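Local coordinates for angiopoietin-related protein 6 (Homo sapiens, PDB 6Y43) that is an angiopoietin-like protein, probably acting as a secreted growth factor, whose calcium-binding fibrinogen-like globe domain probably recognises partner molecules, at residues A[50-62]-A[177-189]. Sequence-based numbering, arbitrary orientation.
Sequences VIQRRQDGSVNFF and HSNLNGVWHHGGH. With EDO (1,2-ethanediol), chain C.
Trp184 lays one face of its indole over the loop backbone of Gln55, Asp56 and Gly57. Gly57, at positive phi, packs its backbone against the ring, with Gly57 N 3.4 Å from Trp184 CE3. Glu78 OE2 accepts hydrogen bonds from all three backbone nitrogens and so holds the loop against the indole. Trp184 CG stands anti to the backbone N (chi1 -172°), which swings the indole toward the loop. Its NE1 is hydrogen-bonded to the carbonyl of Arg211.

Arg54 ties the strand end to the loop 177-189. Successive folds about CB-CG and CG-CD bring its guanidinium edge to two carbonyls. Arg54 NH1 and Arg54 NH2 both donate to Gly182 O, at 2.8 and 2.9 Å. Arg54 NH1 also donates to Leu180 O at 2.9 Å. All three bonds run close to the guanidinium plane, which should fix its rotation. Phe61 CD1 sits above one face of the group, near its margin. A leucine in place of Arg54 would probably leave the carbonyls of Leu180 and Gly182 without these donors and free the turn at Asn179-Gly182 to shift.

Asn181 meets the strand beside this cluster. Asn181 OD1 accepts from Gln52 NE2 at 2.9 Å, with the amide planes 45° apart. Asn181 OD1 also lies 3.5 Å from Phe61 CE2. Asn181 ND2 bonds to the carbonyl of Gly169. Gln52 OE1 is buried with no partner in the model.

The arrangement joins the central sheet of the fibrinogen-like globe to the long loop region between helix 162-166 and strand 212-219. A type I turn, Asn179 to Gly182, faces the end of strand 48-54. That strand pairs with strands 33-40, 79-80 and 212-219. Trp80 packs on Gln52, Phe61 and Asn181, and Leu180 packs on strand 95-102.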
loop_
_atom_site.group_PDB
_atom_site.type_symbol
_atom_site.label_atom_id
_atom_site.label_comp_id
_atom_site.label_asym_id
_atom_site.label_seq_id
_atom_site.Cartn_x
_atom_site.Cartn_y
_atom_site.Cartn_z
ATOM N N VAL A 50 -0.458 -5.848 -5.888
ATOM C CA VAL A 50 0.162 -5.356 -4.664
ATOM C C VAL A 50 0.918 -4.070 -4.978
ATOM O O VAL A 50 1.773 -4.044 -5.868
ATOM C CB VAL A 50 1.094 -6.421 -4.071
ATOM C CG1 VAL A 50 1.877 -5.855 -2.886
ATOM C CG2 VAL A 50 0.293 -7.645 -3.659
ATOM N N ILE A 51 0.640 -3.012 -4.204
ATOM C CA ILE A 51 1.379 -1.753 -4.322
ATOM C C ILE A 51 2.274 -1.464 -3.129
ATOM O O ILE A 51 3.116 -0.555 -3.218
ATOM C CB ILE A 51 0.448 -0.550 -4.575
ATOM C CG1 ILE A 51 -0.440 -0.248 -3.363
ATOM C CG2 ILE A 51 -0.419 -0.814 -5.787
ATOM C CD1 ILE A 51 -1.127 1.086 -3.443
ATOM N N GLN A 52 2.171 -2.244 -2.059
ATOM C CA GLN A 52 2.965 -2.064 -0.858
ATOM C C GLN A 52 2.916 -3.374 -0.106
ATOM O O GLN A 52 1.854 -4.002 -0.055
ATOM C CB GLN A 52 2.400 -0.947 0.025
ATOM C CG GLN A 52 3.293 -0.612 1.182
ATOM C CD GLN A 52 2.854 -1.230 2.494
ATOM O OE1 GLN A 52 1.985 -2.103 2.531
ATOM N NE2 GLN A 52 3.467 -0.770 3.589
ATOM N N ARG A 53 4.052 -3.798 0.449
ATOM C CA ARG A 53 4.043 -4.996 1.282
ATOM C C ARG A 53 5.161 -4.932 2.303
ATOM O O ARG A 53 6.303 -4.586 1.964
ATOM C CB ARG A 53 4.196 -6.277 0.457
ATOM C CG ARG A 53 4.101 -7.525 1.302
ATOM C CD ARG A 53 3.857 -8.761 0.419
ATOM N NE ARG A 53 4.844 -8.821 -0.642
ATOM C CZ ARG A 53 4.695 -9.467 -1.792
ATOM N NH1 ARG A 53 3.589 -10.133 -2.058
ATOM N NH2 ARG A 53 5.666 -9.426 -2.676
ATOM N N ARG A 54 4.821 -5.280 3.539
ATOM C CA ARG A 54 5.758 -5.457 4.640
ATOM C C ARG A 54 5.653 -6.874 5.183
ATOM O O ARG A 54 4.547 -7.386 5.357
ATOM C CB ARG A 54 5.449 -4.532 5.807
ATOM C CG ARG A 54 5.167 -3.075 5.475
ATOM C CD ARG A 54 6.334 -2.468 4.741
ATOM N NE ARG A 54 7.556 -2.358 5.535
ATOM C CZ ARG A 54 7.818 -1.382 6.395
ATOM N NH1 ARG A 54 6.924 -0.434 6.624
ATOM N NH2 ARG A 54 8.983 -1.340 7.040
ATOM N N GLN A 55 6.789 -7.479 5.527
ATOM C CA GLN A 55 6.713 -8.851 6.018
ATOM C C GLN A 55 7.972 -9.329 6.726
ATOM O O GLN A 55 7.932 -10.360 7.411
ATOM C CB GLN A 55 6.395 -9.812 4.871
ATOM C CG GLN A 55 7.498 -9.879 3.803
ATOM C CD GLN A 55 7.100 -10.711 2.591
ATOM O OE1 GLN A 55 5.927 -10.766 2.225
ATOM N NE2 GLN A 55 8.067 -11.382 1.990
ATOM N N ASP A 56 9.089 -8.630 6.572
ATOM C CA ASP A 56 10.301 -9.147 7.204
ATOM C C ASP A 56 11.410 -8.145 7.503
ATOM O O ASP A 56 12.488 -8.544 7.968
ATOM C CB ASP A 56 10.872 -10.282 6.337
ATOM C CG ASP A 56 11.333 -9.806 4.954
ATOM O OD1 ASP A 56 11.439 -8.586 4.722
ATOM O OD2 ASP A 56 11.659 -10.664 4.089
ATOM N N GLY A 57 11.159 -6.850 7.296
ATOM C CA GLY A 57 12.154 -5.859 7.649
ATOM C C GLY A 57 13.362 -5.785 6.736
ATOM O O GLY A 57 14.376 -5.182 7.113
ATOM N N SER A 58 13.278 -6.343 5.534
ATOM C CA SER A 58 14.455 -6.390 4.686
ATOM C C SER A 58 14.686 -5.117 3.899
ATOM O O SER A 58 15.791 -4.926 3.391
ATOM C CB SER A 58 14.358 -7.569 3.714
ATOM O OG SER A 58 13.138 -7.550 3.000
ATOM N N VAL A 59 13.697 -4.225 3.802
ATOM C CA VAL A 59 13.789 -3.046 2.948
ATOM C C VAL A 59 13.622 -1.820 3.817
ATOM O O VAL A 59 12.748 -1.794 4.683
ATOM C CB VAL A 59 12.719 -3.107 1.843
ATOM C CG1 VAL A 59 12.572 -1.791 1.112
ATOM C CG2 VAL A 59 13.018 -4.245 0.873
ATOM N N ASN A 60 14.476 -0.824 3.612
ATOM C CA ASN A 60 14.394 0.427 4.359
ATOM C C ASN A 60 13.283 1.278 3.765
ATOM O O ASN A 60 13.385 1.715 2.618
ATOM C CB ASN A 60 15.732 1.155 4.288
ATOM C CG ASN A 60 15.724 2.470 5.030
ATOM O OD1 ASN A 60 16.388 3.429 4.613
ATOM N ND2 ASN A 60 14.969 2.539 6.099
ATOM N N PHE A 61 12.229 1.522 4.549
ATOM C CA PHE A 61 11.144 2.405 4.147
ATOM C C PHE A 61 11.348 3.835 4.632
ATOM O O PHE A 61 10.552 4.717 4.281
ATOM C CB PHE A 61 9.804 1.864 4.660
ATOM C CG PHE A 61 9.182 0.821 3.754
ATOM C CD1 PHE A 61 9.756 -0.428 3.606
ATOM C CD2 PHE A 61 8.030 1.121 3.036
ATOM C CE1 PHE A 61 9.186 -1.378 2.751
ATOM C CE2 PHE A 61 7.441 0.171 2.188
ATOM C CZ PHE A 61 8.020 -1.054 2.041
ATOM N N PHE A 62 12.390 4.092 5.417
ATOM C CA PHE A 62 12.759 5.474 5.756
ATOM C C PHE A 62 13.672 6.001 4.651
ATOM O O PHE A 62 14.892 6.027 4.774
ATOM C CB PHE A 62 13.439 5.536 7.118
ATOM C CG PHE A 62 13.688 6.951 7.606
ATOM C CD1 PHE A 62 12.639 7.718 8.026
ATOM C CD2 PHE A 62 14.971 7.502 7.613
ATOM C CE1 PHE A 62 12.831 9.026 8.490
ATOM C CE2 PHE A 62 15.180 8.818 8.051
ATOM C CZ PHE A 62 14.103 9.574 8.492
ATOM N N HIS A 177 -3.685 7.399 11.967
ATOM C CA HIS A 177 -4.409 6.200 12.359
ATOM C C HIS A 177 -3.772 4.930 11.800
ATOM O O HIS A 177 -4.017 3.849 12.336
ATOM C CB HIS A 177 -5.859 6.316 11.905
ATOM C CG HIS A 177 -6.658 7.283 12.725
ATOM N ND1 HIS A 177 -8.005 7.478 12.544
ATOM C CD2 HIS A 177 -6.278 8.146 13.700
ATOM C CE1 HIS A 177 -8.433 8.395 13.397
ATOM N NE2 HIS A 177 -7.403 8.809 14.114
ATOM N N SER A 178 -2.980 5.031 10.735
ATOM C CA SER A 178 -2.280 3.888 10.169
ATOM C C SER A 178 -0.889 4.338 9.756
ATOM O O SER A 178 -0.690 5.496 9.396
ATOM C CB SER A 178 -3.031 3.309 8.972
ATOM O OG SER A 178 -3.420 4.278 8.036
ATOM N N ASN A 179 0.085 3.430 9.831
ATOM C CA ASN A 179 1.467 3.803 9.555
ATOM C C ASN A 179 2.153 2.633 8.862
ATOM O O ASN A 179 3.183 2.136 9.300
ATOM C CB ASN A 179 2.187 4.186 10.845
ATOM C CG ASN A 179 3.551 4.805 10.616
ATOM O OD1 ASN A 179 3.722 5.640 9.732
ATOM N ND2 ASN A 179 4.527 4.405 11.436
ATOM N N LEU A 180 1.585 2.216 7.735
ATOM C CA LEU A 180 2.034 0.961 7.145
ATOM C C LEU A 180 3.423 1.065 6.544
ATOM O O LEU A 180 4.052 0.026 6.323
ATOM C CB LEU A 180 1.049 0.466 6.094
ATOM C CG LEU A 180 -0.371 0.180 6.608
ATOM C CD1 LEU A 180 -1.195 -0.424 5.507
ATOM C CD2 LEU A 180 -0.358 -0.693 7.861
ATOM N N ASN A 181 3.936 2.275 6.298
ATOM C CA ASN A 181 5.301 2.435 5.821
ATOM C C ASN A 181 6.290 2.724 6.947
ATOM O O ASN A 181 7.405 3.176 6.682
ATOM C CB ASN A 181 5.370 3.519 4.751
ATOM C CG ASN A 181 4.743 3.085 3.449
ATOM O OD1 ASN A 181 4.572 1.883 3.186
ATOM N ND2 ASN A 181 4.416 4.049 2.611
ATOM N N GLY A 182 5.908 2.443 8.189
ATOM C CA GLY A 182 6.741 2.724 9.335
ATOM C C GLY A 182 7.781 1.654 9.565
ATOM O O GLY A 182 8.197 0.932 8.657
ATOM N N VAL A 183 8.242 1.599 10.803
ATOM C CA VAL A 183 9.298 0.676 11.188
ATOM C C VAL A 183 8.700 -0.707 11.404
ATOM O O VAL A 183 7.837 -0.881 12.265
ATOM C CB VAL A 183 9.995 1.151 12.466
ATOM C CG1 VAL A 183 11.124 0.181 12.807
ATOM C CG2 VAL A 183 10.493 2.565 12.328
ATOM N N TRP A 184 9.163 -1.693 10.634
ATOM C CA TRP A 184 8.799 -3.092 10.867
ATOM C C TRP A 184 9.645 -3.619 12.021
ATOM O O TRP A 184 10.864 -3.779 11.891
ATOM C CB TRP A 184 9.001 -3.928 9.605
ATOM C CG TRP A 184 8.465 -5.345 9.710
ATOM C CD1 TRP A 184 7.206 -5.770 9.411
ATOM C CD2 TRP A 184 9.176 -6.495 10.163
ATOM N NE1 TRP A 184 7.090 -7.117 9.641
ATOM C CE2 TRP A 184 8.282 -7.590 10.113
ATOM C CE3 TRP A 184 10.478 -6.708 10.611
ATOM C CZ2 TRP A 184 8.664 -8.896 10.468
ATOM C CZ3 TRP A 184 10.852 -7.995 10.978
ATOM C CH2 TRP A 184 9.946 -9.066 10.917
ATOM N N HIS A 185 9.024 -3.841 13.165
ATOM C CA HIS A 185 9.756 -4.414 14.285
ATOM C C HIS A 185 9.661 -5.939 14.244
ATOM O O HIS A 185 8.778 -6.508 13.614
ATOM C CB HIS A 185 9.223 -3.852 15.590
ATOM C CG HIS A 185 9.402 -2.372 15.724
ATOM N ND1 HIS A 185 10.517 -1.815 16.308
ATOM C CD2 HIS A 185 8.624 -1.333 15.335
ATOM C CE1 HIS A 185 10.414 -0.498 16.287
ATOM N NE2 HIS A 185 9.268 -0.180 15.715
ATOM N N HIS A 186 10.619 -6.602 14.897
ATOM C CA HIS A 186 10.685 -8.061 14.861
ATOM C C HIS A 186 9.755 -8.729 15.888
ATOM O O HIS A 186 9.938 -9.905 16.229
ATOM C CB HIS A 186 12.136 -8.511 15.055
ATOM C CG HIS A 186 13.029 -8.170 13.898
ATOM N ND1 HIS A 186 13.312 -9.063 12.886
ATOM C CD2 HIS A 186 13.692 -7.029 13.585
ATOM C CE1 HIS A 186 14.115 -8.492 12.004
ATOM N NE2 HIS A 186 14.364 -7.259 12.406
ATOM N N GLY A 187 8.742 -8.006 16.329
ATOM C CA GLY A 187 7.719 -8.497 17.233
ATOM C C GLY A 187 6.675 -7.409 17.336
ATOM O O GLY A 187 6.871 -6.291 16.857
ATOM N N GLY A 188 5.537 -7.763 17.929
ATOM C CA GLY A 188 4.446 -6.815 18.001
ATOM C C GLY A 188 4.726 -5.685 18.974
ATOM O O GLY A 188 4.232 -4.566 18.768
ATOM N N HIS A 189 5.495 -5.962 20.055
ATOM C CA HIS A 189 5.892 -4.958 21.038
ATOM C C HIS A 189 7.342 -4.593 20.869
ATOM O O HIS A 189 8.180 -5.428 20.511
ATOM C CB HIS A 189 5.693 -5.462 22.430
ATOM C CG HIS A 189 4.306 -5.887 22.670
ATOM N ND1 HIS A 189 3.999 -7.206 22.884
ATOM C CD2 HIS A 189 3.134 -5.225 22.529
ATOM C CE1 HIS A 189 2.688 -7.304 22.993
ATOM N NE2 HIS A 189 2.147 -6.105 22.860
HETATM C C1 EDO C . 5.969 -13.044 -1.194
HETATM O O1 EDO C . 7.219 -12.938 -0.495
HETATM C C2 EDO C . 4.856 -13.386 -0.215
HETATM O O2 EDO C . 4.642 -12.229 0.597
#